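Local coordinates for protein phosphatase (PDB 1NF2) that probably acts as a magnesium-dependent phosphatase of the haloacid dehalogenase family, carrying an unusual substrate-binding domain, at residues Leu150-Thr153 / Pro154-Asp158. Sequence-based numbering, arbitrary orientation.
Sequences LIDT and PERLD
The carboxylate of D152 and the guanidinium of R156 meet with their planes 78° apart, nearly perpendicular. One oxygen does the bridging: OD2 of D152 lies 3.0 Å from NE and 3.2 Å from NH2 of R156, approaching that group obliquely. D152 and R156 form a salt bridge, though both of its hydrogen bonds are weak, the one from NE strongly bent. A bend at chi3 turns the end of the R156 chain back toward the acid. The other oxygen of D152, OD1, lies beside R156 CB at 3.5 Å and takes the backbone N-H of T153 at 2.7 Å through its anti lone pair. With each oxygen tied to a different partner, the carboxylate is probably hindered from turning, mainly by the OD1 bond. Replacing D152 by alanine removes both oxygens and is likely to leave the R156 guanidinium without this counter-charge and the T153 N-H without its side-chain acceptor.

T153 is the N-cap of the helix that follows. Its hydroxyl is turned back over its own main chain (chi1 80°), where OG1 of T153 accepts from R156 N at 3.1 Å, fairly straight at 161°. The carbonyl O of T153 takes L157 N at 2.9 Å, closing the first helical turn, while P154 occupies the first position after the cap.

On the inner side, L157 brings CD1 against the chain leaving strand 147-151, 3.8 Å from D152 CB and 4.1 Å from L150 CB. This strand-to-helix turn lies in the domain that does not hold the magnesium site. It links strand 147-151 to helix 154-168: L150 packs on L160 and L164 farther along the helix, and both L150 and L157 touch L182 of the adjacent antiparallel strand 181-186.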
ATOM      1  N   LEU A 150       4.025   8.170  14.044  1.00 22.96           N
ATOM      2  CA  LEU A 150       3.828   8.939  15.262  1.00 24.13           C
ATOM      3  C   LEU A 150       2.397   9.441  15.276  1.00 25.30           C
ATOM      4  O   LEU A 150       1.861   9.837  14.240  1.00 22.29           O
ATOM      5  CB  LEU A 150       4.782  10.136  15.319  1.00 37.91           C
ATOM      6  CG  LEU A 150       6.219   9.877  15.783  1.00 38.53           C
ATOM      7  CD1 LEU A 150       6.922   8.939  14.818  1.00 37.23           C
ATOM      8  CD2 LEU A 150       6.949  11.207  15.883  1.00 37.06           C
ATOM      9  N   ILE A 151       1.785   9.428  16.452  1.00 42.77           N
ATOM     10  CA  ILE A 151       0.413   9.885  16.596  1.00 45.70           C
ATOM     11  C   ILE A 151       0.326  10.979  17.663  1.00 46.79           C
ATOM     12  O   ILE A 151       0.684  10.764  18.823  1.00 47.39           O
ATOM     13  CB  ILE A 151      -0.516   8.689  16.950  1.00 46.83           C
ATOM     14  CG1 ILE A 151      -1.858   9.187  17.486  1.00 46.41           C
ATOM     15  CG2 ILE A 151       0.176   7.773  17.945  1.00 48.40           C
ATOM     16  CD1 ILE A 151      -2.696   9.906  16.477  1.00 46.71           C
ATOM     17  N   ASP A 152      -0.131  12.160  17.252  1.00 33.69           N
ATOM     18  CA  ASP A 152      -0.271  13.286  18.166  1.00 34.64           C
ATOM     19  C   ASP A 152      -1.294  14.271  17.607  1.00 35.75           C
ATOM     20  O   ASP A 152      -1.845  14.059  16.525  1.00 33.94           O
ATOM     21  CB  ASP A 152       1.079  13.990  18.360  1.00 41.30           C
ATOM     22  CG  ASP A 152       1.242  14.574  19.764  1.00 42.18           C
ATOM     23  OD1 ASP A 152       0.443  15.462  20.146  1.00 41.43           O
ATOM     24  OD2 ASP A 152       2.168  14.139  20.488  1.00 40.03           O
ATOM     25  N   THR A 153      -1.550  15.344  18.350  1.00 40.30           N
ATOM     26  CA  THR A 153      -2.498  16.359  17.917  1.00 43.11           C
ATOM     27  C   THR A 153      -1.960  16.947  16.621  1.00 44.95           C
ATOM     28  O   THR A 153      -0.748  17.002  16.417  1.00 44.24           O
ATOM     29  CB  THR A 153      -2.638  17.487  18.960  1.00 62.98           C
ATOM     30  OG1 THR A 153      -1.544  18.402  18.830  1.00 65.13           O
ATOM     31  CG2 THR A 153      -2.631  16.908  20.369  1.00 63.68           C
ATOM     32  N   PRO A 154      -2.853  17.389  15.724  1.00 52.98           N
ATOM     33  CA  PRO A 154      -2.395  17.964  14.456  1.00 54.57           C
ATOM     34  C   PRO A 154      -1.379  19.066  14.712  1.00 56.33           C
ATOM     35  O   PRO A 154      -0.519  19.348  13.879  1.00 57.52           O
ATOM     36  CB  PRO A 154      -3.685  18.490  13.835  1.00 47.27           C
ATOM     37  CG  PRO A 154      -4.709  17.520  14.344  1.00 47.06           C
ATOM     38  CD  PRO A 154      -4.323  17.395  15.801  1.00 46.06           C
ATOM     39  N   GLU A 155      -1.488  19.672  15.889  1.00 50.60           N
ATOM     40  CA  GLU A 155      -0.606  20.754  16.304  1.00 52.25           C
ATOM     41  C   GLU A 155       0.839  20.292  16.486  1.00 50.13           C
ATOM     42  O   GLU A 155       1.718  20.632  15.690  1.00 50.18           O
ATOM     43  CB  GLU A 155      -1.121  21.354  17.614  1.00 80.23           C
ATOM     44  CG  GLU A 155      -0.259  22.469  18.177  1.00 86.66           C
ATOM     45  CD  GLU A 155      -0.124  23.638  17.224  1.00 90.05           C
ATOM     46  OE1 GLU A 155       0.510  24.643  17.606  1.00 92.63           O
ATOM     47  OE2 GLU A 155      -0.649  23.555  16.094  1.00 92.50           O
ATOM     48  N   ARG A 156       1.070  19.513  17.537  1.00 43.21           N
ATOM     49  CA  ARG A 156       2.398  19.012  17.848  1.00 42.06           C
ATOM     50  C   ARG A 156       2.964  18.123  16.742  1.00 40.94           C
ATOM     51  O   ARG A 156       4.179  18.063  16.549  1.00 38.87           O
ATOM     52  CB  ARG A 156       2.370  18.245  19.175  1.00 55.81           C
ATOM     53  CG  ARG A 156       3.708  18.236  19.907  1.00 58.05           C
ATOM     54  CD  ARG A 156       3.535  17.852  21.371  1.00 59.09           C
ATOM     55  NE  ARG A 156       3.759  16.431  21.611  1.00 60.31           N
ATOM     56  CZ  ARG A 156       4.959  15.862  21.655  1.00 60.19           C
ATOM     57  NH1 ARG A 156       6.049  16.596  21.474  1.00 60.11           N
ATOM     58  NH2 ARG A 156       5.071  14.561  21.882  1.00 59.15           N
ATOM     59  N   LEU A 157       2.083  17.445  16.011  1.00 46.83           N
ATOM     60  CA  LEU A 157       2.524  16.568  14.933  1.00 45.37           C
ATOM     61  C   LEU A 157       3.105  17.390  13.784  1.00 45.18           C
ATOM     62  O   LEU A 157       4.036  16.951  13.109  1.00 45.98           O
ATOM     63  CB  LEU A 157       1.362  15.709  14.427  1.00 35.02           C
ATOM     64  CG  LEU A 157       1.752  14.376  13.782  1.00 33.03           C
ATOM     65  CD1 LEU A 157       2.424  13.492  14.829  1.00 29.52           C
ATOM     66  CD2 LEU A 157       0.519  13.682  13.225  1.00 30.46           C
ATOM     67  N   ASP A 158       2.554  18.580  13.561  1.00 37.30           N
ATOM     68  CA  ASP A 158       3.053  19.455  12.501  1.00 38.35           C
ATOM     69  C   ASP A 158       4.462  19.917  12.858  1.00 37.89           C
ATOM     70  O   ASP A 158       5.282  20.188  11.981  1.00 37.34           O
ATOM     71  CB  ASP A 158       2.151  20.680  12.332  1.00 71.94           C
ATOM     72  CG  ASP A 158       0.966  20.416  11.424  1.00 74.53           C
ATOM     73  OD1 ASP A 158       0.147  21.342  11.240  1.00 76.81           O
ATOM     74  OD2 ASP A 158       0.853  19.292  10.893  1.00 75.51           O
TER